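Local coordinates for tyrosinase (Aspergillus oryzae, PDB 6JU8), which probably oxidises L-tyrosine and L-dopa to L-dopaquinone with molecular oxygen at a pair of copper ions, the chemistry that begins melanin synthesis, at residues Leu263-His268 with Pro281-Met286; Trp270-Asp275 with His332-Asn337; Trp298-Ser303 with Lys323-Leu328. The protein carries 1 engineered substitution. All blocks are in the same frame, centred on the assembly; numbering follows the deposited sequence.

Contact 1: residues Leu263-His268 with Pro281-Met286; sequences LALNEH and PTLQDM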
# COMPACT_ATOMS: atom_id res chain seq x y z
N LEU A 263 0.61 4.65 12.58
CA LEU A 263 0.52 6.00 13.15
C LEU A 263 -0.68 6.10 14.10
O LEU A 263 -0.56 6.64 15.21
CB LEU A 263 0.35 7.02 12.01
CG LEU A 263 0.24 8.49 12.42
CD1 LEU A 263 1.55 9.00 13.02
CD2 LEU A 263 -0.13 9.35 11.21
N ALA A 264 -1.84 5.60 13.68
CA ALA A 264 -3.04 5.67 14.49
C ALA A 264 -2.88 4.88 15.78
O ALA A 264 -3.32 5.32 16.83
CB ALA A 264 -4.22 5.10 13.71
N LEU A 265 -2.28 3.69 15.74
CA LEU A 265 -2.08 2.89 16.95
C LEU A 265 -1.29 3.69 17.98
O LEU A 265 -1.62 3.62 19.17
CB LEU A 265 -1.38 1.58 16.63
CG LEU A 265 -2.13 0.57 15.78
CD1 LEU A 265 -1.13 -0.52 15.36
CD2 LEU A 265 -3.29 -0.05 16.52
N ASN A 266 -0.27 4.42 17.53
CA ASN A 266 0.60 5.13 18.46
C ASN A 266 0.09 6.51 18.82
O ASN A 266 0.45 7.01 19.90
CB ASN A 266 2.02 5.15 17.88
CG ASN A 266 2.59 3.75 17.89
OD1 ASN A 266 2.91 3.19 18.95
ND2 ASN A 266 2.69 3.15 16.71
N GLU A 267 -0.78 7.10 18.02
CA GLU A 267 -1.45 8.36 18.37
C GLU A 267 -2.72 8.12 19.20
O GLU A 267 -3.16 9.06 19.87
CB GLU A 267 -1.82 9.15 17.11
CG GLU A 267 -0.60 9.75 16.41
CD GLU A 267 -0.92 10.97 15.57
OE1 GLU A 267 0.05 11.60 15.10
OE2 GLU A 267 -2.10 11.31 15.38
N HIS A 268 -3.25 6.92 19.17
CA HIS A 268 -4.40 6.46 19.93
C HIS A 268 -5.54 7.46 20.02
O HIS A 268 -5.94 7.83 21.13
CB HIS A 268 -3.93 6.02 21.33
CG HIS A 268 -3.16 7.02 22.11
ND1 HIS A 268 -3.72 8.07 22.80
CD2 HIS A 268 -1.82 7.12 22.31
CE1 HIS A 268 -2.78 8.80 23.39
NE2 HIS A 268 -1.62 8.23 23.12
N PRO A 281 -4.66 7.75 28.15
CA PRO A 281 -3.69 6.67 28.08
C PRO A 281 -3.32 6.30 26.66
O PRO A 281 -4.11 6.44 25.73
CB PRO A 281 -4.42 5.49 28.73
CG PRO A 281 -5.49 6.14 29.55
CD PRO A 281 -5.97 7.29 28.70
N THR A 282 -2.10 5.80 26.51
CA THR A 282 -1.73 5.10 25.29
C THR A 282 -2.50 3.79 25.15
O THR A 282 -3.15 3.34 26.12
CB THR A 282 -0.24 4.80 25.29
OG1 THR A 282 0.04 3.89 26.37
CG2 THR A 282 0.61 6.05 25.50
N LEU A 283 -2.45 3.16 23.97
CA LEU A 283 -3.10 1.87 23.83
C LEU A 283 -2.48 0.85 24.79
O LEU A 283 -3.21 0.02 25.35
CB LEU A 283 -3.08 1.40 22.38
CG LEU A 283 -3.64 -0.00 22.10
CD1 LEU A 283 -5.08 -0.18 22.58
CD2 LEU A 283 -3.53 -0.28 20.59
N GLN A 284 -1.15 0.87 24.97
CA GLN A 284 -0.57 -0.11 25.90
C GLN A 284 -1.06 0.14 27.32
O GLN A 284 -1.39 -0.80 28.07
CB GLN A 284 0.96 -0.05 25.85
CG GLN A 284 1.62 -1.05 26.79
CD GLN A 284 3.13 -1.05 26.61
OE1 GLN A 284 3.81 -0.38 27.36
NE2 GLN A 284 3.63 -1.76 25.61
N ASP A 285 -1.06 1.41 27.73
CA ASP A 285 -1.50 1.67 29.11
C ASP A 285 -2.97 1.35 29.31
O ASP A 285 -3.38 0.87 30.37
CB ASP A 285 -1.19 3.12 29.50
CG ASP A 285 -1.48 3.32 30.98
OD1 ASP A 285 -1.00 2.53 31.81
OD2 ASP A 285 -2.16 4.30 31.30
N MET A 286 -3.79 1.66 28.29
CA MET A 286 -5.22 1.34 28.44
C MET A 286 -5.42 -0.15 28.63
O MET A 286 -6.26 -0.62 29.41
CB MET A 286 -6.01 1.84 27.22
CG MET A 286 -7.50 1.90 27.48
SD MET A 286 -7.97 3.25 28.56
CE MET A 286 -8.11 4.57 27.33
O HOH W 1 -0.83 4.06 21.79

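Contact 2: residues Trp270-Asp275 with His332-Asn337; sequences WYQNLD and HNNVHN. With CU (copper (II) ion), chain D.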
# COMPACT_ATOMS: atom_id res chain seq x y z
N TRP A 270 -8.71 8.01 20.71
CA TRP A 270 -9.89 7.35 21.26
C TRP A 270 -11.16 8.05 20.80
O TRP A 270 -11.19 9.29 20.83
CB TRP A 270 -9.88 7.39 22.80
CG TRP A 270 -8.60 6.82 23.35
CD1 TRP A 270 -7.51 7.49 23.84
CD2 TRP A 270 -8.27 5.43 23.49
NE1 TRP A 270 -6.53 6.61 24.26
CE2 TRP A 270 -6.98 5.34 24.05
CE3 TRP A 270 -8.98 4.27 23.18
CZ2 TRP A 270 -6.38 4.10 24.30
CZ3 TRP A 270 -8.36 3.05 23.43
CH2 TRP A 270 -7.08 2.96 23.98
N TYR A 271 -12.21 7.33 20.43
CA TYR A 271 -13.43 8.01 20.00
C TYR A 271 -14.29 8.45 21.19
O TYR A 271 -15.11 9.38 21.09
CB TYR A 271 -14.25 7.18 19.01
CG TYR A 271 -14.91 5.93 19.54
CD1 TYR A 271 -16.11 5.96 20.24
CD2 TYR A 271 -14.30 4.69 19.34
CE1 TYR A 271 -16.72 4.81 20.74
CE2 TYR A 271 -14.90 3.55 19.83
CZ TYR A 271 -16.10 3.60 20.52
OH TYR A 271 -16.66 2.43 20.99
N GLN A 272 -14.12 7.80 22.34
CA GLN A 272 -14.91 8.15 23.51
C GLN A 272 -14.50 9.51 24.09
O GLN A 272 -13.37 9.95 23.91
CB GLN A 272 -14.74 7.07 24.58
CG GLN A 272 -15.38 5.74 24.27
CD GLN A 272 -14.44 4.84 23.49
OE1 GLN A 272 -13.38 5.25 23.00
NE2 GLN A 272 -14.84 3.59 23.34
N ASN A 273 -15.46 10.15 24.76
CA ASN A 273 -15.23 11.38 25.51
C ASN A 273 -14.42 11.07 26.77
O ASN A 273 -14.95 10.40 27.66
CB ASN A 273 -16.58 11.98 25.86
CG ASN A 273 -16.54 13.15 26.83
OD1 ASN A 273 -15.49 13.74 27.05
ND2 ASN A 273 -17.70 13.48 27.40
N LEU A 274 -13.17 11.51 26.85
CA LEU A 274 -12.32 11.25 28.01
C LEU A 274 -12.20 12.49 28.89
O LEU A 274 -11.31 12.65 29.74
CB LEU A 274 -10.95 10.72 27.60
CG LEU A 274 -10.88 9.39 26.84
CD1 LEU A 274 -9.43 8.88 26.74
CD2 LEU A 274 -11.77 8.32 27.46
N ASP A 275 -13.13 13.43 28.72
CA ASP A 275 -13.10 14.64 29.55
C ASP A 275 -13.15 14.21 31.01
O ASP A 275 -13.97 13.37 31.40
CB ASP A 275 -14.26 15.55 29.15
CG ASP A 275 -14.21 16.97 29.64
OD1 ASP A 275 -13.12 17.53 29.90
OD2 ASP A 275 -15.30 17.58 29.77
N HIS A 332 -11.28 -2.70 21.94
CA HIS A 332 -11.35 -3.44 20.69
C HIS A 332 -11.95 -2.61 19.56
O HIS A 332 -11.48 -2.72 18.42
CB HIS A 332 -12.18 -4.70 20.94
CG HIS A 332 -13.11 -5.13 19.85
ND1 HIS A 332 -14.38 -4.60 19.67
CD2 HIS A 332 -12.99 -6.10 18.91
CE1 HIS A 332 -14.97 -5.22 18.66
NE2 HIS A 332 -14.15 -6.15 18.16
N ASN A 333 -12.95 -1.78 19.84
CA ASN A 333 -13.60 -0.94 18.82
C ASN A 333 -12.63 0.09 18.31
O ASN A 333 -12.56 0.35 17.10
CB ASN A 333 -14.80 -0.23 19.46
CG ASN A 333 -16.00 -1.11 19.75
OD1 ASN A 333 -16.03 -2.28 19.40
ND2 ASN A 333 -16.97 -0.52 20.45
N ASN A 334 -11.88 0.71 19.21
CA ASN A 334 -10.87 1.69 18.80
C ASN A 334 -9.82 1.01 17.94
O ASN A 334 -9.41 1.56 16.90
CB ASN A 334 -10.26 2.33 20.04
CG ASN A 334 -11.14 3.42 20.59
OD1 ASN A 334 -11.15 4.54 20.07
ND2 ASN A 334 -11.86 3.13 21.66
N VAL A 335 -9.33 -0.17 18.33
CA VAL A 335 -8.30 -0.82 17.51
C VAL A 335 -8.84 -1.13 16.13
O VAL A 335 -8.14 -0.93 15.13
CB VAL A 335 -7.76 -2.07 18.23
CG1 VAL A 335 -6.79 -2.80 17.32
CG2 VAL A 335 -7.08 -1.66 19.53
N HIS A 336 -10.10 -1.59 16.00
CA HIS A 336 -10.70 -1.76 14.67
C HIS A 336 -10.60 -0.47 13.86
O HIS A 336 -10.21 -0.47 12.68
CB HIS A 336 -12.18 -2.11 14.82
CG HIS A 336 -12.51 -3.57 14.86
ND1 HIS A 336 -12.50 -4.35 13.72
CD2 HIS A 336 -12.91 -4.39 15.86
CE1 HIS A 336 -12.88 -5.58 14.01
NE2 HIS A 336 -13.11 -5.65 15.31
N ASN A 337 -10.96 0.67 14.48
CA ASN A 337 -10.93 1.94 13.75
C ASN A 337 -9.51 2.27 13.30
O ASN A 337 -9.29 2.74 12.17
CB ASN A 337 -11.45 3.07 14.64
CG ASN A 337 -12.96 3.00 14.81
OD1 ASN A 337 -13.65 2.37 14.03
ND2 ASN A 337 -13.41 3.70 15.85
CU CU D . -13.84 -7.13 16.24
O HOH W 2 -15.99 -7.70 15.78

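Contact 3: residues Trp298-Ser303 with Lys323-Leu328; sequences WGEFSS and KNWMNL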
# COMPACT_ATOMS: atom_id res chain seq x y z
N TRP A 298 -17.97 -8.99 35.43
CA TRP A 298 -17.99 -9.46 34.06
C TRP A 298 -18.70 -8.46 33.15
O TRP A 298 -18.25 -8.17 32.03
CB TRP A 298 -18.68 -10.84 33.93
CG TRP A 298 -18.77 -11.23 32.47
CD1 TRP A 298 -19.89 -11.14 31.67
CD2 TRP A 298 -17.72 -11.73 31.64
NE1 TRP A 298 -19.59 -11.56 30.40
CE2 TRP A 298 -18.27 -11.93 30.36
CE3 TRP A 298 -16.37 -12.04 31.86
CZ2 TRP A 298 -17.51 -12.42 29.29
CZ3 TRP A 298 -15.62 -12.52 30.80
CH2 TRP A 298 -16.19 -12.70 29.54
N GLY A 299 -19.84 -7.94 33.60
CA GLY A 299 -20.63 -7.02 32.77
C GLY A 299 -19.77 -5.82 32.38
O GLY A 299 -19.76 -5.37 31.22
N GLU A 300 -19.09 -5.23 33.37
CA GLU A 300 -18.31 -4.02 33.17
C GLU A 300 -17.09 -4.28 32.29
O GLU A 300 -16.67 -3.40 31.53
CB GLU A 300 -17.80 -3.45 34.49
CG GLU A 300 -18.84 -3.10 35.51
CD GLU A 300 -18.13 -2.69 36.81
OE1 GLU A 300 -18.23 -1.50 37.14
OE2 GLU A 300 -17.54 -3.54 37.49
N PHE A 301 -16.47 -5.46 32.45
CA PHE A 301 -15.28 -5.82 31.67
C PHE A 301 -15.65 -6.06 30.21
O PHE A 301 -14.93 -5.64 29.30
CB PHE A 301 -14.67 -7.09 32.27
CG PHE A 301 -13.67 -7.75 31.36
CD1 PHE A 301 -12.38 -7.25 31.25
CD2 PHE A 301 -14.03 -8.86 30.60
CE1 PHE A 301 -11.46 -7.80 30.36
CE2 PHE A 301 -13.11 -9.43 29.75
CZ PHE A 301 -11.84 -8.91 29.63
N SER A 302 -16.74 -6.78 29.99
CA SER A 302 -16.99 -7.43 28.72
C SER A 302 -17.57 -6.55 27.62
O SER A 302 -17.43 -6.91 26.44
CB SER A 302 -17.97 -8.63 28.90
OG SER A 302 -19.22 -8.17 29.40
N SER A 303 -18.28 -5.48 27.96
CA SER A 303 -19.12 -4.85 26.93
C SER A 303 -19.34 -3.38 27.15
O SER A 303 -19.45 -2.90 28.29
CB SER A 303 -20.49 -5.56 26.88
OG SER A 303 -21.32 -5.05 25.86
N LYS A 323 -14.24 5.42 34.61
CA LYS A 323 -13.41 5.85 35.73
C LYS A 323 -11.95 5.47 35.46
O LYS A 323 -11.39 4.60 36.12
N ASN A 324 -11.33 6.12 34.47
CA ASN A 324 -9.91 5.96 34.23
C ASN A 324 -9.57 4.55 33.78
O ASN A 324 -8.42 4.12 33.80
CB ASN A 324 -9.12 6.37 35.47
CG ASN A 324 -9.22 7.88 35.67
OD1 ASN A 324 -9.37 8.66 34.73
ND2 ASN A 324 -9.14 8.30 36.93
N TRP A 325 -10.55 3.81 33.28
CA TRP A 325 -10.28 2.57 32.56
C TRP A 325 -11.38 2.40 31.51
O TRP A 325 -12.46 2.98 31.64
CB TRP A 325 -10.19 1.34 33.48
CG TRP A 325 -11.47 1.06 34.22
CD1 TRP A 325 -11.83 1.57 35.44
CD2 TRP A 325 -12.54 0.22 33.80
NE1 TRP A 325 -13.06 1.10 35.81
CE2 TRP A 325 -13.53 0.27 34.82
CE3 TRP A 325 -12.81 -0.57 32.68
CZ2 TRP A 325 -14.74 -0.43 34.76
CZ3 TRP A 325 -14.00 -1.27 32.62
CH2 TRP A 325 -14.95 -1.20 33.65
N MET A 326 -11.09 1.56 30.52
CA MET A 326 -12.00 1.32 29.41
C MET A 326 -12.23 -0.18 29.25
O MET A 326 -11.28 -0.95 29.35
CB MET A 326 -11.38 1.91 28.13
CG MET A 326 -12.21 1.72 26.88
SD MET A 326 -11.48 2.57 25.48
CE MET A 326 -11.73 4.29 25.92
N ASN A 327 -13.47 -0.60 29.00
CA ASN A 327 -13.78 -2.03 28.89
C ASN A 327 -13.17 -2.67 27.64
O ASN A 327 -12.73 -2.00 26.69
CB ASN A 327 -15.29 -2.22 28.95
CG ASN A 327 -16.00 -1.68 27.74
OD1 ASN A 327 -15.96 -2.28 26.67
ND2 ASN A 327 -16.69 -0.54 27.88
N LEU A 328 -13.15 -4.00 27.62
CA LEU A 328 -12.55 -4.77 26.54
C LEU A 328 -13.14 -4.44 25.17
O LEU A 328 -12.43 -4.26 24.17
CB LEU A 328 -12.81 -6.27 26.80
CG LEU A 328 -12.32 -7.22 25.71
CD1 LEU A 328 -10.81 -7.38 25.81
CD2 LEU A 328 -13.03 -8.57 25.84

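Contact 1: residues Leu263-His268 with Pro281-Met286
With chi1 at 55°, CG of His268 stands between its backbone N and carbonyl carbon, and with chi2 at 80° one face of the imidazole lies over the backbone of Pro281 and Thr282. CA of Thr282 forms a CH-pi contact 3.8 Å from the centroid of the His268 ring, while O of Pro281 sits over the rim beside ND1, too poorly angled for a hydrogen bond; that carbonyl accepts from NE1 of Trp270. At the NE2 corner the methyl CG2 of Thr282 comes to 3.9 Å from NE2 of His268.

His268 is the first residue past its helix, with a positive phi (42°), and its CB points toward the other segment; a flat ring suits the place because its face can lie on the passing backbone. Thr282 suits the other: as N-cap, its OG1 accepts from Asp285 N at 3.0 Å, while the methyl remains for the imidazole. Deeper in, CD2 of Leu265 meets CD2 of Leu283 at 4.1 Å. One water joins the backbones, donating to Leu265 O and accepting from Leu283 N.

The end of helix 258-267 thus meets the start of helix 283-292, with helix 328-340 packed against both through Trp338 and Ile331.

Contact 2: residues Trp270-Asp275 with His332-Asn337
Asn334 reaches out of its helix into the loop 270-275 and meets three consecutive residues there. Its CB lies 3.9 Å from CE3 of Trp270. A chi1 of -81° sets CG anti to the carbonyl carbon; the amide plane stands at 76° to the indole. CG of Asn334 is 3.5 Å from CE3 of Trp270 and also touches CD2 of Tyr271. At the tip the two amide atoms part company. OD1 accepts from the backbone N of Tyr271 at 3.0 Å, on a lone pair in the carbonyl plane. ND2, in the indole plane, lies at the edge of Trp270 and donates to OE1 of Gln272 at 2.9 Å in a nearly straight bond (173°) that is in plane for both amides; it also donates to Ala330 O, back in its own helix. Asparagine suits the place because one short amide can read both a backbone N-H and a carbonyl.

Tyr271 lies beside it, with CD of Gln272 over the centre of its ring. Its OH accepts from ND2 of Asn333 at 3.0 Å and has a second partner in Glu311, whose carboxylate also receives NE2 of Gln272.

The other side of this helix carries His332 and His336, one turn apart, whose NE2 atoms hold a copper at 2.2 and 1.9 Å; His376 and a water complete the ligands seen. ND1 of His332 is hydrogen-bonded to Glu329 O and makes a further, weak bond to OD1 of Asn333. Asn333 thus stands between the tyrosine hydroxyl and a copper ligand; Glu329 O, with the weak bond to Asn333 OD1, may help hold the rotation of the His332 imidazole.

Contact 3: residues Trp298-Ser303 with Lys323-Leu328
The end of the short helix 298-302 runs up against an extended segment that is about to enter helix 328-340, with CA of Phe301 4.9 Å from CA of Asn327 and one backbone bond between the segments, from Leu328 N to Phe301 O at 2.9 Å. The amide comes in almost head-on to the carbonyl, the C=O...N angle being 164°.

Next to that bond, CB of Leu328 lies over one face of the Phe301 ring in a CH-pi contact, 4.2 Å from the centroid and offset toward the rim. Its methyl CD2 reaches CZ of Phe301 at 4.0 Å. With CG anti to the backbone N (chi1 165°), the phenyl swings back toward the leucine although its CB points away from the other segment. A flat phenyl suits the place because it can carry the leucine on one face while also stacking with Trp386 of helix 371-389; the branched Leu328 in turn touches Ile379 and Thr383. Both residues thus pack against that helix of the central di-copper domain of tyrosinases, in which helix 328-340 carries two copper ligands, His332 and His336.

Asn327 is the N-cap of helix 328-340. Its OD1 accepts from Ala330 N, a role for which the short asparagine side chain is well suited, while its CB packs close to O of Glu300 and O of Phe301. Farther out, Trp325, long enough to reach the helix, presents the edge of its indole: CH2 lies 3.5 Å from O of Glu300, nearly in the ring plane, and 3.7 Å from CB of Glu300.

Helix 328-340 unites the contacts: contact 3 lies at its start, contact 2 along its middle, and contact 1 is packed against it. Along the chain contact 3 is nested within the loop that contact 2 closes, whereas contacts 1 and 2 interleave; these two meet in space where CD1 of Leu283 packs 3.9 Å from CG2 of Val335. Met326 meets both other contacts, with its CB 3.7 Å from SD of Met286 and its SD 3.8 Å from CZ3 of Trp270. Of the three, contact 2 alone supplies copper ligands. The side chains of Leu328 in contact 3 and Leu265 in contact 1 lie about 10 Å and 13 Å from a copper.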